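Local coordinates for peptidoglycan DD-endopeptidase ShyB (Vibrio cholerae, PDB 2GU1), which cleaves the peptide cross-links between peptidoglycan strands as a zinc-dependent DD-endopeptidase, probably so that new glycans can be inserted and the cell wall can expand, at residues K34-D39 / R257-A262; E53-M58 / I68-I73. All blocks are in the same frame, centred on the assembly; numbering follows the deposited sequence.

Interaction 1: K34-D39 / R257-A262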
loop_
_atom_site.group_PDB
_atom_site.type_symbol
_atom_site.label_atom_id
_atom_site.label_comp_id
_atom_site.label_asym_id
_atom_site.label_seq_id
_atom_site.Cartn_x
_atom_site.Cartn_y
_atom_site.Cartn_z
ATOM N N LYS A 34 4.838 20.588 -9.326
ATOM C CA LYS A 34 5.759 19.760 -10.097
ATOM C C LYS A 34 6.045 18.453 -9.358
ATOM O O LYS A 34 6.256 17.402 -9.983
ATOM C CB LYS A 34 7.069 20.507 -10.375
ATOM C CG LYS A 34 6.924 21.688 -11.339
ATOM C CD LYS A 34 6.093 21.311 -12.578
ATOM C CE LYS A 34 6.635 20.066 -13.296
ATOM N NZ LYS A 34 5.665 19.501 -14.295
ATOM N N ILE A 35 6.060 18.522 -8.028
ATOM C CA ILE A 35 6.302 17.340 -7.204
ATOM C C ILE A 35 5.070 16.431 -7.269
ATOM O O ILE A 35 5.189 15.220 -7.433
ATOM C CB ILE A 35 6.585 17.744 -5.738
ATOM C CG1 ILE A 35 7.930 18.481 -5.659
ATOM C CG2 ILE A 35 6.570 16.525 -4.832
ATOM C CD1 ILE A 35 9.113 17.681 -6.172
ATOM N N LEU A 36 3.889 17.029 -7.146
ATOM C CA LEU A 36 2.637 16.281 -7.208
ATOM C C LEU A 36 2.497 15.619 -8.579
ATOM O O LEU A 36 2.022 14.485 -8.697
ATOM C CB LEU A 36 1.460 17.229 -6.957
ATOM C CG LEU A 36 0.855 17.288 -5.548
ATOM C CD1 LEU A 36 1.917 17.104 -4.492
ATOM C CD2 LEU A 36 0.121 18.614 -5.383
ATOM N N SER A 37 2.929 16.334 -9.611
ATOM C CA SER A 37 2.868 15.842 -10.985
ATOM C C SER A 37 3.674 14.572 -11.207
ATOM O O SER A 37 3.186 13.608 -11.803
ATOM C CB SER A 37 3.360 16.916 -11.956
ATOM O OG SER A 37 3.270 16.451 -13.294
ATOM N N VAL A 38 4.918 14.561 -10.750
ATOM C CA VAL A 38 5.729 13.375 -10.941
ATOM C C VAL A 38 5.251 12.261 -10.005
ATOM O O VAL A 38 5.404 11.080 -10.321
ATOM C CB VAL A 38 7.241 13.674 -10.716
ATOM C CG1 VAL A 38 7.486 14.095 -9.281
ATOM C CG2 VAL A 38 8.079 12.448 -11.083
ATOM N N ASP A 39 4.639 12.625 -8.876
ATOM C CA ASP A 39 4.156 11.608 -7.938
ATOM C C ASP A 39 2.862 10.910 -8.365
ATOM O O ASP A 39 2.397 9.985 -7.694
ATOM C CB ASP A 39 3.972 12.191 -6.533
ATOM C CG ASP A 39 4.162 11.136 -5.446
ATOM O OD1 ASP A 39 5.100 10.315 -5.581
ATOM O OD2 ASP A 39 3.391 11.127 -4.461
ATOM N N ARG A 257 -8.811 9.791 -1.447
ATOM C CA ARG A 257 -8.315 11.138 -1.695
ATOM C C ARG A 257 -8.680 11.763 -3.030
ATOM O O ARG A 257 -9.085 11.083 -3.975
ATOM C CB ARG A 257 -6.789 11.172 -1.605
ATOM C CG ARG A 257 -6.206 10.735 -0.286
ATOM C CD ARG A 257 -4.791 11.278 -0.144
ATOM N NE ARG A 257 -4.069 10.641 0.952
ATOM C CZ ARG A 257 -4.507 10.586 2.205
ATOM N NH1 ARG A 257 -5.672 11.135 2.529
ATOM N NH2 ARG A 257 -3.780 9.976 3.133
ATOM N N LYS A 258 -8.510 13.082 -3.084
ATOM C CA LYS A 258 -8.734 13.859 -4.291
ATOM C C LYS A 258 -7.353 14.439 -4.588
ATOM O O LYS A 258 -6.901 15.366 -3.919
ATOM C CB LYS A 258 -9.733 14.995 -4.051
ATOM C CG LYS A 258 -10.290 15.600 -5.340
ATOM C CD LYS A 258 -9.188 16.103 -6.263
ATOM C CE LYS A 258 -9.605 16.040 -7.733
ATOM N NZ LYS A 258 -8.498 16.440 -8.657
ATOM N N HIS A 259 -6.692 13.884 -5.595
ATOM C CA HIS A 259 -5.354 14.308 -5.977
ATOM C C HIS A 259 -5.410 15.186 -7.226
ATOM O O HIS A 259 -6.162 14.909 -8.160
ATOM C CB HIS A 259 -4.506 13.056 -6.217
ATOM C CG HIS A 259 -3.041 13.320 -6.372
ATOM N ND1 HIS A 259 -2.491 13.820 -7.533
ATOM C CD2 HIS A 259 -2.007 13.107 -5.525
ATOM C CE1 HIS A 259 -1.179 13.898 -7.396
ATOM N NE2 HIS A 259 -0.860 13.471 -6.187
ATOM N N PRO A 260 -4.618 16.269 -7.255
ATOM C CA PRO A 260 -4.602 17.180 -8.406
ATOM C C PRO A 260 -4.316 16.484 -9.735
ATOM O O PRO A 260 -4.832 16.887 -10.783
ATOM C CB PRO A 260 -3.502 18.183 -8.045
ATOM C CG PRO A 260 -3.497 18.166 -6.540
ATOM C CD PRO A 260 -3.668 16.710 -6.217
ATOM N N TYR A 261 -3.500 15.437 -9.687
ATOM C CA TYR A 261 -3.130 14.720 -10.898
ATOM C C TYR A 261 -3.732 13.326 -11.027
ATOM O O TYR A 261 -4.101 12.904 -12.126
ATOM C CB TYR A 261 -1.606 14.672 -10.988
ATOM C CG TYR A 261 -1.031 16.061 -11.135
ATOM C CD1 TYR A 261 -0.967 16.679 -12.381
ATOM C CD2 TYR A 261 -0.658 16.804 -10.012
ATOM C CE1 TYR A 261 -0.558 18.003 -12.510
ATOM C CE2 TYR A 261 -0.245 18.131 -10.129
ATOM C CZ TYR A 261 -0.201 18.724 -11.380
ATOM O OH TYR A 261 0.176 20.044 -11.499
ATOM N N ALA A 262 -3.837 12.613 -9.915
ATOM C CA ALA A 262 -4.419 11.273 -9.942
ATOM C C ALA A 262 -5.937 11.389 -9.834
ATOM O O ALA A 262 -6.653 10.394 -9.935
ATOM C CB ALA A 262 -3.869 10.436 -8.798
HETATM O O HOH W 1 1.315 13.016 -4.384
#
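Ser37 and Tyr261 mark the closest backbone approach, with their CA atoms 6.1 Å apart. Ser37 lies in the last turn of helix 29-38. Tyr261 sits in the turn that follows strand 251-259. The Tyr261 ring lies flat against the helix backbone. Ser37 CA stands over its centre, 3.8 Å from the centroid of the Tyr261 ring and 12° off the ring normal, which makes a CH-pi contact. Leu36 CB packs beside the same ring, 3.7 Å from Tyr261 CE2. Tyr261 CG is anti to its carbonyl carbon (chi1 -64°), and this turns the phenol to the helix. The branch of Leu36 ending in CD2 meets Pro260 CG at 3.8 Å. The contact joins the LysM-like domain to the M23 peptidase domain near the protein surface. The Tyr261 side chain is about 12 Å from the catalytic zinc ion, so this loop is near the active site but is not part of the metal shell. His259, at the end of strand 251-259, is buried. Leu36 O lies at its ring edge, 3.5 Å from His259 CE1. His259 ND1 accepts two backbone N-H groups, from Tyr261 N at 2.9 Å and from Ala262 N. The second donor stands 38° out of the ring plane. Together they limit rotation of the imidazole and tie the turn to it. On the other ring nitrogen, one water bridges the domains. It donates to Asp39 OD2 and is hydrogen-bonded to His259 NE2 at 2.9 Å. Asp39 is fixed in turn by Tyr79 OH and Leu45 N.

Interaction 2: E53-M58 / I68-I73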
loop_
_atom_site.group_PDB
_atom_site.type_symbol
_atom_site.label_atom_id
_atom_site.label_comp_id
_atom_site.label_asym_id
_atom_site.label_seq_id
_atom_site.Cartn_x
_atom_site.Cartn_y
_atom_site.Cartn_z
ATOM N N GLU A 53 10.836 11.262 7.518
ATOM C CA GLU A 53 11.561 12.503 7.316
ATOM C C GLU A 53 11.633 12.937 5.871
ATOM O O GLU A 53 11.756 12.105 4.970
ATOM C CB GLU A 53 12.997 12.365 7.825
ATOM C CG GLU A 53 13.133 12.033 9.296
ATOM C CD GLU A 53 14.585 11.823 9.687
ATOM O OE1 GLU A 53 15.394 12.750 9.468
ATOM O OE2 GLU A 53 14.917 10.732 10.201
ATOM N N LEU A 54 11.558 14.249 5.667
ATOM C CA LEU A 54 11.684 14.827 4.344
ATOM C C LEU A 54 12.975 15.634 4.381
ATOM O O LEU A 54 13.275 16.317 5.364
ATOM C CB LEU A 54 10.497 15.737 4.018
ATOM C CG LEU A 54 9.122 15.099 3.798
ATOM C CD1 LEU A 54 8.094 16.188 3.503
ATOM C CD2 LEU A 54 9.183 14.109 2.645
ATOM N N GLU A 55 13.760 15.532 3.323
ATOM C CA GLU A 55 15.015 16.263 3.255
ATOM C C GLU A 55 14.917 17.151 2.020
ATOM O O GLU A 55 14.735 16.645 0.917
ATOM C CB GLU A 55 16.167 15.261 3.136
ATOM C CG GLU A 55 17.563 15.843 3.176
ATOM C CD GLU A 55 18.618 14.767 3.405
ATOM O OE1 GLU A 55 18.408 13.617 2.963
ATOM O OE2 GLU A 55 19.663 15.068 4.019
ATOM N N LEU A 56 14.986 18.468 2.212
ATOM C CA LEU A 56 14.905 19.401 1.089
ATOM C C LEU A 56 16.289 19.973 0.793
ATOM O O LEU A 56 16.968 20.469 1.694
ATOM C CB LEU A 56 13.949 20.570 1.388
ATOM C CG LEU A 56 12.556 20.418 2.015
ATOM C CD1 LEU A 56 11.614 21.437 1.360
ATOM C CD2 LEU A 56 12.025 19.020 1.849
ATOM N N MET A 57 16.706 19.903 -0.466
ATOM C CA MET A 57 18.000 20.434 -0.877
ATOM C C MET A 57 17.739 21.704 -1.687
ATOM O O MET A 57 17.126 21.646 -2.758
ATOM C CB MET A 57 18.737 19.418 -1.752
ATOM C CG MET A 57 18.677 18.000 -1.230
ATOM S SD MET A 57 19.592 17.758 0.293
ATOM C CE MET A 57 20.436 16.194 -0.083
ATOM N N MET A 58 18.198 22.843 -1.173
ATOM C CA MET A 58 18.008 24.130 -1.847
ATOM C C MET A 58 19.292 24.572 -2.547
ATOM O O MET A 58 20.389 24.323 -2.048
ATOM C CB MET A 58 17.605 25.209 -0.838
ATOM C CG MET A 58 16.625 24.757 0.230
ATOM S SD MET A 58 15.131 24.060 -0.460
ATOM C CE MET A 58 14.229 25.545 -0.887
ATOM N N ILE A 68 14.055 14.468 -0.763
ATOM C CA ILE A 68 14.251 13.061 -0.439
ATOM C C ILE A 68 13.227 12.703 0.638
ATOM O O ILE A 68 13.199 13.312 1.718
ATOM C CB ILE A 68 15.673 12.761 0.110
ATOM C CG1 ILE A 68 16.744 13.172 -0.908
ATOM C CG2 ILE A 68 15.828 11.266 0.372
ATOM C CD1 ILE A 68 16.965 14.665 -0.973
ATOM N N TYR A 69 12.369 11.738 0.323
ATOM C CA TYR A 69 11.352 11.282 1.257
ATOM C C TYR A 69 11.849 9.976 1.869
ATOM O O TYR A 69 11.839 8.922 1.228
ATOM C CB TYR A 69 10.006 11.098 0.524
ATOM C CG TYR A 69 8.917 10.354 1.286
ATOM C CD1 TYR A 69 8.858 10.373 2.686
ATOM C CD2 TYR A 69 7.928 9.647 0.595
ATOM C CE1 TYR A 69 7.835 9.698 3.380
ATOM C CE2 TYR A 69 6.908 8.980 1.268
ATOM C CZ TYR A 69 6.866 9.006 2.660
ATOM O OH TYR A 69 5.862 8.333 3.309
ATOM N N HIS A 70 12.329 10.069 3.107
ATOM C CA HIS A 70 12.825 8.910 3.843
ATOM C C HIS A 70 11.647 8.167 4.476
ATOM O O HIS A 70 11.201 8.517 5.573
ATOM C CB HIS A 70 13.807 9.364 4.938
ATOM C CG HIS A 70 15.070 9.971 4.401
ATOM N ND1 HIS A 70 16.116 9.210 3.924
ATOM C CD2 HIS A 70 15.437 11.265 4.237
ATOM C CE1 HIS A 70 17.074 10.010 3.485
ATOM N NE2 HIS A 70 16.686 11.262 3.663
ATOM N N MET A 71 11.132 7.160 3.772
ATOM C CA MET A 71 10.014 6.366 4.277
ATOM C C MET A 71 10.472 5.518 5.459
ATOM O O MET A 71 9.696 5.236 6.371
ATOM C CB MET A 71 9.463 5.470 3.165
ATOM C CG MET A 71 8.696 6.247 2.117
ATOM S SD MET A 71 8.643 5.454 0.496
ATOM C CE MET A 71 10.070 6.199 -0.265
ATOM N N SER A 72 11.732 5.098 5.418
ATOM C CA SER A 72 12.335 4.312 6.495
ATOM C C SER A 72 13.836 4.445 6.320
ATOM O O SER A 72 14.295 5.054 5.357
ATOM C CB SER A 72 11.946 2.831 6.405
ATOM O OG SER A 72 12.709 2.156 5.418
ATOM N N ILE A 73 14.607 3.875 7.238
ATOM C CA ILE A 73 16.056 3.962 7.127
ATOM C C ILE A 73 16.607 3.087 5.995
ATOM O O ILE A 73 17.792 3.142 5.689
ATOM C CB ILE A 73 16.742 3.597 8.469
ATOM C CG1 ILE A 73 16.348 2.187 8.911
ATOM C CG2 ILE A 73 16.336 4.612 9.537
ATOM C CD1 ILE A 73 16.869 1.817 10.296
#
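Glu55 and Ile68 form an antiparallel hydrogen-bonded pair. Glu55 N reaches Ile68 O, and Ile68 N reaches Glu55 O, each at 2.8 Å. Leu54 and Tyr69 make the non-hydrogen-bonded pair next along. Glu53 and His70 follow, and here the ladder is uneven. His70 N holds Glu53 O at 2.8 Å, but the return bond from Glu53 N to His70 O is weak. The N-to-C directions of 53-58 and 68-70 are 163° apart, close to antiparallel. The Leu54 and Tyr69 side chains lie on the buried face. Leu54 CD2 rests on Tyr69 CB and CD1, 3.8 Å from each of these two atoms. Leu45 and Ile48 also pack on the tyrosine, and its OH bonds Glu52. The face of Glu53, Glu55, Ile68 and His70 is more polar, and Glu53 and His70 are partly exposed there. The extended Glu55 chain, with CG anti to the backbone N (chi1 -175°), brings OE1 3.0 Å from His70 NE2. The N-H points almost straight at it, at 175°. OE1 lies in the imidazole plane, while the donor comes from above the carboxylate plane. Ile68 CG2 sits over the rim of one face of the His70 ring. Towards the far end the contact thins to Met57 CG against Ile68 CD1, 3.8 Å apart. This is a beta hairpin of strands 53-58 and 64-70, set within the antiparallel five-stranded sheet of the LysM-like domain.

How the interactions relate
The centres of the two contacts are 18 Å apart, and their nearest atoms about 7 Å, so they do not touch. Both draw on the LysM-like domain. Helix 29-38, which carries 34-39, is followed in the chain by strand 53-58 of interaction 2. Interaction 2 is local, a hairpin inside one sheet. Interaction 1 is long-range and brings 257-262 of the peptidase domain, 218 residues later, back against that helix. Along the chain the hairpin is nested inside the loop that interaction 1 closes. The Csd3-type second domain also falls within this loop. One contact thus belongs to the five-stranded sheet of the N-terminal domain, and the other docks that domain beside the zinc-bearing domain.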